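Local coordinates for uncharacterized protein, DUF633, LMOf2365_1472 (Listeria monocytogenes str. 4b F2365, PDB 3GNL) that is uncharacterised but probably methylates N1 of adenine 22 in tRNA, with S-adenosylmethionine as the methyl donor, at residues E146-E151 with V155-V160; Q131-S136 with P179-E184; S9-K14 with V95-G100. One frame throughout, in Å; residues are numbered along the deposited sequence.

Contact 1. Residues E146-E151 with V155-V160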
loop_
_atom_site.group_PDB
_atom_site.type_symbol
_atom_site.label_atom_id
_atom_site.label_comp_id
_atom_site.label_asym_id
_atom_site.label_seq_id
_atom_site.Cartn_x
_atom_site.Cartn_y
_atom_site.Cartn_z
ATOM N N GLU A 146 6.610 8.116 -0.605
ATOM C CA GLU A 146 5.438 7.721 0.220
ATOM C C GLU A 146 4.567 8.910 0.459
ATOM O O GLU A 146 4.991 10.082 0.392
ATOM C CB GLU A 146 5.890 7.174 1.595
ATOM C CG GLU A 146 6.851 5.984 1.528
ATOM C CD GLU A 146 7.273 5.475 2.929
ATOM O OE1 GLU A 146 7.969 6.267 3.631
ATOM O OE2 GLU A 146 6.890 4.339 3.256
ATOM N N ALA A 147 3.314 8.596 0.768
ATOM C CA ALA A 147 2.352 9.609 1.127
ATOM C C ALA A 147 1.481 9.081 2.250
ATOM O O ALA A 147 1.277 7.876 2.376
ATOM C CB ALA A 147 1.487 10.030 -0.054
ATOM N N ILE A 148 0.947 10.015 3.013
ATOM C CA ILE A 148 -0.032 9.699 4.067
ATOM C C ILE A 148 -1.135 10.713 3.926
ATOM O O ILE A 148 -0.864 11.906 3.751
ATOM C CB ILE A 148 0.607 9.596 5.516
ATOM C CG1 ILE A 148 -0.358 8.939 6.493
ATOM C CG2 ILE A 148 1.229 10.893 5.985
ATOM C CD1 ILE A 148 0.274 8.521 7.826
ATOM N N LEU A 149 -2.383 10.240 3.945
ATOM C CA LEU A 149 -3.490 11.168 3.788
ATOM C C LEU A 149 -4.646 10.716 4.652
ATOM O O LEU A 149 -4.679 9.563 5.136
ATOM C CB LEU A 149 -3.887 11.300 2.312
ATOM C CG LEU A 149 -4.338 10.047 1.558
ATOM C CD1 LEU A 149 -5.866 9.826 1.527
ATOM C CD2 LEU A 149 -3.811 10.115 0.128
ATOM N N ARG A 150 -5.589 11.619 4.868
ATOM C CA ARG A 150 -6.801 11.265 5.604
ATOM C C ARG A 150 -7.997 11.508 4.674
ATOM O O ARG A 150 -8.105 12.557 4.054
ATOM C CB ARG A 150 -6.879 12.077 6.911
ATOM C CG ARG A 150 -8.073 11.699 7.825
ATOM C CD ARG A 150 -8.018 12.198 9.275
ATOM N NE ARG A 150 -7.088 13.301 9.521
ATOM C CZ ARG A 150 -6.026 13.211 10.326
ATOM N NH1 ARG A 150 -5.230 14.245 10.500
ATOM N NH2 ARG A 150 -5.772 12.083 10.973
ATOM N N GLU A 151 -8.857 10.517 4.529
ATOM C CA GLU A 151 -10.084 10.679 3.753
ATOM C C GLU A 151 -11.205 9.949 4.493
ATOM O O GLU A 151 -11.032 8.804 4.919
ATOM C CB GLU A 151 -9.915 10.115 2.323
ATOM C CG GLU A 151 -11.150 10.287 1.430
ATOM C CD GLU A 151 -10.885 10.028 -0.040
ATOM O OE1 GLU A 151 -10.120 9.082 -0.400
ATOM O OE2 GLU A 151 -11.499 10.750 -0.857
ATOM N N VAL A 155 -7.047 7.136 7.987
ATOM C CA VAL A 155 -5.689 7.499 7.503
ATOM C C VAL A 155 -5.171 6.399 6.563
ATOM O O VAL A 155 -5.201 5.231 6.921
ATOM C CB VAL A 155 -4.700 7.776 8.671
ATOM C CG1 VAL A 155 -3.301 8.153 8.148
ATOM C CG2 VAL A 155 -5.195 8.936 9.470
ATOM N N TYR A 156 -4.652 6.780 5.386
ATOM C CA TYR A 156 -4.151 5.824 4.418
ATOM C C TYR A 156 -2.708 6.156 4.093
ATOM O O TYR A 156 -2.354 7.314 3.855
ATOM C CB TYR A 156 -4.922 5.932 3.098
ATOM C CG TYR A 156 -6.375 5.617 3.221
ATOM C CD1 TYR A 156 -6.793 4.295 3.305
ATOM C CD2 TYR A 156 -7.319 6.641 3.286
ATOM C CE1 TYR A 156 -8.159 3.970 3.463
ATOM C CE2 TYR A 156 -8.710 6.341 3.440
ATOM C CZ TYR A 156 -9.094 5.001 3.515
ATOM O OH TYR A 156 -10.446 4.656 3.667
ATOM N N GLU A 157 -1.901 5.122 3.985
ATOM C CA GLU A 157 -0.503 5.242 3.556
ATOM C C GLU A 157 -0.338 4.648 2.165
ATOM O O GLU A 157 -0.978 3.631 1.828
ATOM C CB GLU A 157 0.422 4.501 4.527
ATOM C CG GLU A 157 0.524 5.116 5.946
ATOM C CD GLU A 157 0.908 4.062 6.964
ATOM O OE1 GLU A 157 0.133 3.076 7.183
ATOM O OE2 GLU A 157 1.971 4.218 7.552
ATOM N N ILE A 158 0.527 5.298 1.382
ATOM C CA ILE A 158 0.860 4.846 -0.003
ATOM C C ILE A 158 2.378 4.772 -0.067
ATOM O O ILE A 158 3.082 5.598 0.517
ATOM C CB ILE A 158 0.336 5.855 -1.046
ATOM C CG1 ILE A 158 -1.204 5.917 -0.930
ATOM C CG2 ILE A 158 0.784 5.453 -2.493
ATOM C CD1 ILE A 158 -1.783 7.098 -1.602
HETATM N N MSE A 159 2.895 3.747 -0.724
HETATM C CA MSE A 159 4.343 3.653 -0.896
HETATM C C MSE A 159 4.643 3.298 -2.351
HETATM O O MSE A 159 3.921 2.529 -2.980
HETATM C CB MSE A 159 4.957 2.613 0.048
HETATM C CG MSE A 159 4.603 1.189 -0.197
HETATM SE SE MSE A 159 5.536 0.064 1.164
HETATM C CE MSE A 159 4.311 0.448 2.625
ATOM N N VAL A 160 5.742 3.844 -2.854
ATOM C CA VAL A 160 6.133 3.570 -4.239
ATOM C C VAL A 160 7.492 2.951 -4.180
ATOM O O VAL A 160 8.352 3.452 -3.430
ATOM C CB VAL A 160 6.177 4.857 -5.031
ATOM C CG1 VAL A 160 6.570 4.549 -6.503
ATOM C CG2 VAL A 160 4.819 5.600 -4.935
HETATM O O HOH W 1 4.079 4.270 3.025
#
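Leu-149 holds CG between its backbone N and carbonyl carbon (chi1 60°), which spreads its two methyls along Tyr-156 and Ile-158: CD1 approaches Tyr-156 CD2 at 3.9 Å, and CD2 meets Ile-158 CD1 at 4.0 Å. On the other face of the sheet, Ile-148 places CG1 opposite its own N (chi1 -166°), pressing it tightly on Val-155 CG1 at 3.5 Å; its CD1 goes on to Glu-157 CG. The Tyr-156 ring also has Glu-151 O at its edge, close to the ring plane. Between the two layers of side chains, Ala-147 pairs with Ile-158 and Leu-149 with Tyr-156, each through two backbone hydrogen bonds; Tyr-156 N reaches Leu-149 O at 2.8 Å. Ile-158 O is gripped twice, by Ala-147 N at 3.0 Å and by a water that also donates to Glu-146 OE2 at 2.8 Å. The other oxygen of that carboxylate, OE1, accepts from Cys-180 N. Lys-14 covers the Leu-149 face, while Ile-188 and Lys-192 of helix 187-208 meet the Val-155 face. This is an antiparallel beta hairpin, and it supplies the final two strands of the seven-stranded Rossmann-like methyltransferase sheet, with 154-163 slotted between 120-125 and 141-151.

Contact 2. Residues Q131-S136 with P179-E184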
loop_
_atom_site.group_PDB
_atom_site.type_symbol
_atom_site.label_atom_id
_atom_site.label_comp_id
_atom_site.label_asym_id
_atom_site.label_seq_id
_atom_site.Cartn_x
_atom_site.Cartn_y
_atom_site.Cartn_z
ATOM N N GLN A 131 4.505 -4.553 6.941
ATOM C CA GLN A 131 4.727 -5.853 6.304
ATOM C C GLN A 131 5.330 -5.644 4.917
ATOM O O GLN A 131 6.185 -6.418 4.485
ATOM C CB GLN A 131 3.436 -6.623 6.120
ATOM C CG GLN A 131 2.814 -7.158 7.381
ATOM C CD GLN A 131 3.301 -8.544 7.668
ATOM O OE1 GLN A 131 4.241 -9.026 7.028
ATOM N NE2 GLN A 131 2.680 -9.200 8.653
ATOM N N LEU A 132 4.882 -4.612 4.231
ATOM C CA LEU A 132 5.389 -4.346 2.889
ATOM C C LEU A 132 6.760 -3.674 2.922
ATOM O O LEU A 132 7.586 -3.836 2.006
ATOM C CB LEU A 132 4.362 -3.506 2.127
ATOM C CG LEU A 132 3.056 -4.248 1.875
ATOM C CD1 LEU A 132 2.075 -3.309 1.249
ATOM C CD2 LEU A 132 3.257 -5.509 1.001
ATOM N N ARG A 133 7.065 -2.922 3.980
ATOM C CA ARG A 133 8.398 -2.353 4.114
ATOM C C ARG A 133 9.394 -3.442 4.446
ATOM O O ARG A 133 10.526 -3.381 3.953
ATOM C CB ARG A 133 8.411 -1.150 5.107
ATOM C CG ARG A 133 7.354 -0.131 4.713
ATOM C CD ARG A 133 7.647 1.203 5.330
ATOM N NE ARG A 133 6.554 2.139 5.153
ATOM C CZ ARG A 133 5.522 2.277 5.981
ATOM N NH1 ARG A 133 5.449 1.569 7.122
ATOM N NH2 ARG A 133 4.560 3.154 5.692
ATOM N N GLU A 134 8.968 -4.472 5.198
ATOM C CA GLU A 134 9.815 -5.639 5.440
ATOM C C GLU A 134 10.040 -6.374 4.148
ATOM O O GLU A 134 11.189 -6.744 3.873
ATOM C CB GLU A 134 9.229 -6.582 6.495
ATOM C CG GLU A 134 10.246 -7.602 6.925
ATOM C CD GLU A 134 9.868 -8.261 8.207
ATOM O OE1 GLU A 134 8.708 -8.730 8.329
ATOM O OE2 GLU A 134 10.749 -8.280 9.098
ATOM N N TRP A 135 8.974 -6.575 3.369
ATOM C CA TRP A 135 9.107 -7.221 2.073
ATOM C C TRP A 135 10.113 -6.454 1.229
ATOM O O TRP A 135 10.934 -7.064 0.531
ATOM C CB TRP A 135 7.732 -7.268 1.401
ATOM C CG TRP A 135 7.791 -7.921 0.010
ATOM C CD1 TRP A 135 7.636 -9.231 -0.281
ATOM C CD2 TRP A 135 8.026 -7.239 -1.217
ATOM N NE1 TRP A 135 7.778 -9.423 -1.642
ATOM C CE2 TRP A 135 8.054 -8.222 -2.236
ATOM C CE3 TRP A 135 8.274 -5.903 -1.548
ATOM C CZ2 TRP A 135 8.274 -7.891 -3.600
ATOM C CZ3 TRP A 135 8.488 -5.571 -2.896
ATOM C CH2 TRP A 135 8.479 -6.579 -3.898
ATOM N N SER A 136 10.052 -5.132 1.242
ATOM C CA SER A 136 10.962 -4.314 0.441
ATOM C C SER A 136 12.419 -4.598 0.808
ATOM O O SER A 136 13.272 -4.754 -0.071
ATOM C CB SER A 136 10.563 -2.838 0.615
ATOM O OG SER A 136 11.644 -1.970 0.864
ATOM N N PRO A 179 10.259 5.303 5.489
ATOM C CA PRO A 179 11.440 6.162 5.405
ATOM C C PRO A 179 11.192 7.570 4.863
ATOM O O PRO A 179 11.841 8.501 5.300
ATOM C CB PRO A 179 12.396 5.366 4.488
ATOM C CG PRO A 179 11.434 4.577 3.610
ATOM C CD PRO A 179 10.305 4.149 4.583
ATOM N N CYS A 180 10.264 7.720 3.923
ATOM C CA CYS A 180 9.930 9.031 3.398
ATOM C C CYS A 180 9.012 9.761 4.348
ATOM O O CYS A 180 9.172 10.961 4.572
ATOM C CB CYS A 180 9.273 8.904 2.006
ATOM S SG CYS A 180 10.245 7.902 0.770
ATOM N N LEU A 181 8.049 9.034 4.921
ATOM C CA LEU A 181 7.091 9.658 5.809
ATOM C C LEU A 181 7.764 10.201 7.061
ATOM O O LEU A 181 7.394 11.265 7.584
ATOM C CB LEU A 181 5.992 8.664 6.226
ATOM C CG LEU A 181 5.116 8.131 5.067
ATOM C CD1 LEU A 181 4.092 7.147 5.637
ATOM C CD2 LEU A 181 4.411 9.218 4.290
ATOM N N LEU A 182 8.766 9.481 7.534
ATOM C CA LEU A 182 9.371 10.001 8.769
ATOM C C LEU A 182 10.314 11.197 8.549
ATOM O O LEU A 182 10.552 11.942 9.480
ATOM C CB LEU A 182 9.986 8.886 9.613
ATOM C CG LEU A 182 11.258 8.231 9.132
ATOM C CD1 LEU A 182 12.492 9.059 9.576
ATOM C CD2 LEU A 182 11.308 6.839 9.740
ATOM N N LYS A 183 10.833 11.366 7.336
ATOM C CA LYS A 183 11.550 12.598 6.969
ATOM C C LYS A 183 10.604 13.806 6.839
ATOM O O LYS A 183 10.899 14.908 7.301
ATOM C CB LYS A 183 12.360 12.421 5.679
ATOM C CG LYS A 183 13.569 11.495 5.772
ATOM C CD LYS A 183 14.586 11.887 4.688
ATOM C CE LYS A 183 15.321 10.681 4.107
ATOM N NZ LYS A 183 15.635 10.896 2.655
ATOM N N GLU A 184 9.458 13.571 6.219
ATOM C CA GLU A 184 8.461 14.585 5.956
ATOM C C GLU A 184 7.797 15.098 7.242
ATOM O O GLU A 184 7.570 16.301 7.382
ATOM C CB GLU A 184 7.417 14.001 5.025
ATOM C CG GLU A 184 6.337 14.990 4.654
ATOM C CD GLU A 184 5.110 14.370 3.941
ATOM O OE1 GLU A 184 4.795 13.140 4.084
ATOM O OE2 GLU A 184 4.429 15.162 3.232
#
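Arg-133 reaches out of helix 129-139 and touches both partners with different parts of one side chain. Its CD lies against Pro-179 CD at 4.0 Å, while farther out NH2 meets the methyl CD1 of Leu-181, also at 4.0 Å; the Leu-181 side chain runs at about a right angle to the arginine. Both contacts are van der Waals only, and the two backbones stay well apart, with 9.1 Å between Arg-133 CA and Pro-179 CA. The arginine can span that interval because its chain is extended from CG to NE, starting with CG opposite the carbonyl carbon (chi1 -53°).

The next shell fixes the guanidinium. NE forms a salt bridge with Glu-146 OE2, NH1 donates to Ile-175 O, and NH2 makes a long, weak ion pair with Glu-157. Glu-146 serves the other helix as well, since its OE1 also accepts from Leu-181 N, so one carboxylate positions the arginine and the backbone of helix 179-184 together. With all three touching residues buried, the carboxylate of Glu-146 probably balances the buried charge of Arg-133.

Farther out, Ile-143 borders both Arg-133 and Pro-179, and Met-159 packs on the arginine. The neighbouring Leu-132 and Trp-135 are turned to strand 120-125 and helix 101-110. Arg-133 ties helix 179-184 to helix 129-139, which connects strand 120-125 to the parallel strand 141-151 in a beta-alpha-beta crossover with antiparallel strand 154-163 inserted between its strands, as in class I methyltransferases.

Contact 3. Residues S9-K14 with V95-G100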
loop_
_atom_site.group_PDB
_atom_site.type_symbol
_atom_site.label_atom_id
_atom_site.label_comp_id
_atom_site.label_asym_id
_atom_site.label_seq_id
_atom_site.Cartn_x
_atom_site.Cartn_y
_atom_site.Cartn_z
ATOM N N SER A 9 -11.525 9.227 -5.867
ATOM C CA SER A 9 -11.315 9.547 -4.464
ATOM C C SER A 9 -9.912 10.155 -4.267
ATOM O O SER A 9 -9.020 9.933 -5.100
ATOM C CB SER A 9 -11.443 8.292 -3.577
ATOM O OG SER A 9 -10.386 7.384 -3.837
ATOM N N LYS A 10 -9.717 10.886 -3.170
ATOM C CA LYS A 10 -8.400 11.470 -2.889
ATOM C C LYS A 10 -7.364 10.366 -2.746
ATOM O O LYS A 10 -6.209 10.519 -3.135
ATOM C CB LYS A 10 -8.432 12.351 -1.636
ATOM C CG LYS A 10 -9.285 13.571 -1.816
ATOM C CD LYS A 10 -8.506 14.664 -2.555
ATOM C CE LYS A 10 -9.202 16.027 -2.402
ATOM N NZ LYS A 10 -10.284 16.137 -3.418
ATOM N N ARG A 11 -7.781 9.250 -2.166
ATOM C CA ARG A 11 -6.901 8.081 -2.014
ATOM C C ARG A 11 -6.438 7.571 -3.382
ATOM O O ARG A 11 -5.223 7.354 -3.615
ATOM C CB ARG A 11 -7.634 6.980 -1.225
ATOM C CG ARG A 11 -6.839 5.696 -1.019
ATOM C CD ARG A 11 -7.695 4.670 -0.297
ATOM N NE ARG A 11 -8.832 4.286 -1.128
ATOM C CZ ARG A 11 -8.873 3.212 -1.919
ATOM N NH1 ARG A 11 -7.839 2.381 -2.000
ATOM N NH2 ARG A 11 -9.950 2.980 -2.671
ATOM N N LEU A 12 -7.390 7.322 -4.275
ATOM C CA LEU A 12 -7.016 6.797 -5.587
ATOM C C LEU A 12 -6.339 7.823 -6.457
ATOM O O LEU A 12 -5.492 7.445 -7.254
ATOM C CB LEU A 12 -8.206 6.136 -6.302
ATOM C CG LEU A 12 -8.651 4.824 -5.653
ATOM C CD1 LEU A 12 -9.964 4.406 -6.363
ATOM C CD2 LEU A 12 -7.596 3.724 -5.704
ATOM N N GLU A 13 -6.654 9.102 -6.269
ATOM C CA GLU A 13 -5.998 10.175 -6.986
ATOM C C GLU A 13 -4.519 10.204 -6.573
ATOM O O GLU A 13 -3.616 10.334 -7.437
ATOM C CB GLU A 13 -6.662 11.503 -6.665
ATOM C CG GLU A 13 -6.017 12.704 -7.387
ATOM C CD GLU A 13 -6.790 13.985 -7.170
ATOM O OE1 GLU A 13 -6.907 14.437 -6.011
ATOM O OE2 GLU A 13 -7.313 14.536 -8.158
ATOM N N LYS A 14 -4.264 10.011 -5.284
ATOM C CA LYS A 14 -2.873 10.021 -4.827
ATOM C C LYS A 14 -2.122 8.849 -5.397
ATOM O O LYS A 14 -0.993 8.987 -5.840
ATOM C CB LYS A 14 -2.762 10.141 -3.278
ATOM C CG LYS A 14 -1.318 10.380 -2.790
ATOM C CD LYS A 14 -0.794 11.714 -3.366
ATOM C CE LYS A 14 0.430 12.196 -2.643
ATOM N NZ LYS A 14 0.898 13.469 -3.290
ATOM N N VAL A 95 -0.024 -1.660 -9.513
ATOM C CA VAL A 95 -0.750 -0.992 -8.417
ATOM C C VAL A 95 -1.483 -2.039 -7.627
ATOM O O VAL A 95 -2.155 -2.869 -8.202
ATOM C CB VAL A 95 -1.785 0.011 -8.965
ATOM C CG1 VAL A 95 -2.591 0.701 -7.876
ATOM C CG2 VAL A 95 -1.121 1.055 -9.866
ATOM N N ILE A 96 -1.316 -2.041 -6.295
ATOM C CA ILE A 96 -2.133 -2.929 -5.424
ATOM C C ILE A 96 -2.606 -2.035 -4.274
ATOM O O ILE A 96 -1.782 -1.635 -3.419
ATOM C CB ILE A 96 -1.343 -4.169 -4.877
ATOM C CG1 ILE A 96 -0.498 -4.806 -5.997
ATOM C CG2 ILE A 96 -2.330 -5.198 -4.264
ATOM C CD1 ILE A 96 0.381 -5.946 -5.531
ATOM N N ALA A 97 -3.899 -1.720 -4.278
ATOM C CA ALA A 97 -4.503 -0.778 -3.320
ATOM C C ALA A 97 -5.729 -1.402 -2.659
ATOM O O ALA A 97 -6.314 -2.328 -3.198
ATOM C CB ALA A 97 -4.885 0.528 -4.032
ATOM N N GLY A 98 -6.071 -0.898 -1.468
ATOM C CA GLY A 98 -7.343 -1.224 -0.820
ATOM C C GLY A 98 -7.413 -2.623 -0.258
ATOM O O GLY A 98 -8.476 -3.216 -0.224
HETATM N N MSE A 99 -6.261 -3.143 0.169
HETATM C CA MSE A 99 -6.198 -4.504 0.737
HETATM C C MSE A 99 -5.285 -4.428 1.934
HETATM O O MSE A 99 -4.441 -3.543 2.030
HETATM C CB MSE A 99 -5.517 -5.447 -0.258
HETATM C CG MSE A 99 -6.303 -5.698 -1.472
HETATM SE SE MSE A 99 -5.363 -7.022 -2.497
HETATM C CE MSE A 99 -5.801 -6.296 -4.276
ATOM N N GLY A 100 -5.360 -5.431 2.809
ATOM C CA GLY A 100 -4.424 -5.454 3.927
ATOM C C GLY A 100 -2.998 -5.728 3.488
ATOM O O GLY A 100 -2.776 -6.451 2.497
#
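The guanidinium of Arg-11 carries Leu-12 CG on one face, 3.7 Å above the plane and displaced toward the rim, and lies obliquely to Ala-97 and Gly-98. NH1 does the touching, at 4.0 Å from Ala-97 CB and 3.8 Å from Gly-98 N. Neither approach is a hydrogen bond. NH1 instead donates to Gln-124 OE1 on the adjacent strand, an oxygen that also takes a weak hydrogen bond from Gly-98 N, so the two nitrogens probably come close because they share an acceptor. NH2 has a long, weak ion pair with Asp-31.

The side chain leaves the helix with CG opposite the backbone N and then bends at chi3 (65°), turning the flat group toward the strand. Gly-98, with phi at +73°, turns the chain there, and two residues later Gly-100 stands at the N-cap of helix 101-110. The helix bearing Arg-11 is capped in turn by Ser-9, whose OG accepts from Leu-12 N at 3.0 Å, in a nearly straight bond of 165°. Glu-151 accepts from the backbone N of Lys-10 and of Arg-11 through its two carboxylate oxygens.

A positive side chain at the amino end of a helix would be disfavoured by the helix dipole, an effect the Glu-151 carboxylate probably offsets. Between the arginine and the backbone at Gly-98 the link is largely indirect, through Gln-124 OE1, with the Gly-98 bond weak.

Contact 1 is the middle piece, touching both others, whereas contacts 2 and 3 have centres about 17 Å apart and do not meet. Glu-146 and Glu-151, at the two ends of segment 146-151, make the connections: the first serves Arg-133 and helix 179-184, the second the start of helix 10-16. Contact 2 is fully buried, contact 1 partly so, and contact 3 lies at the surface. Their chemistry follows: paired backbone bonds and apolar side chains within the sheet, a charge-compensated arginine against apolar groups inside, and an arginine bound to a glutamine outside. Contacts 1 and 3 also share the sheet, on strands separated by 120-125.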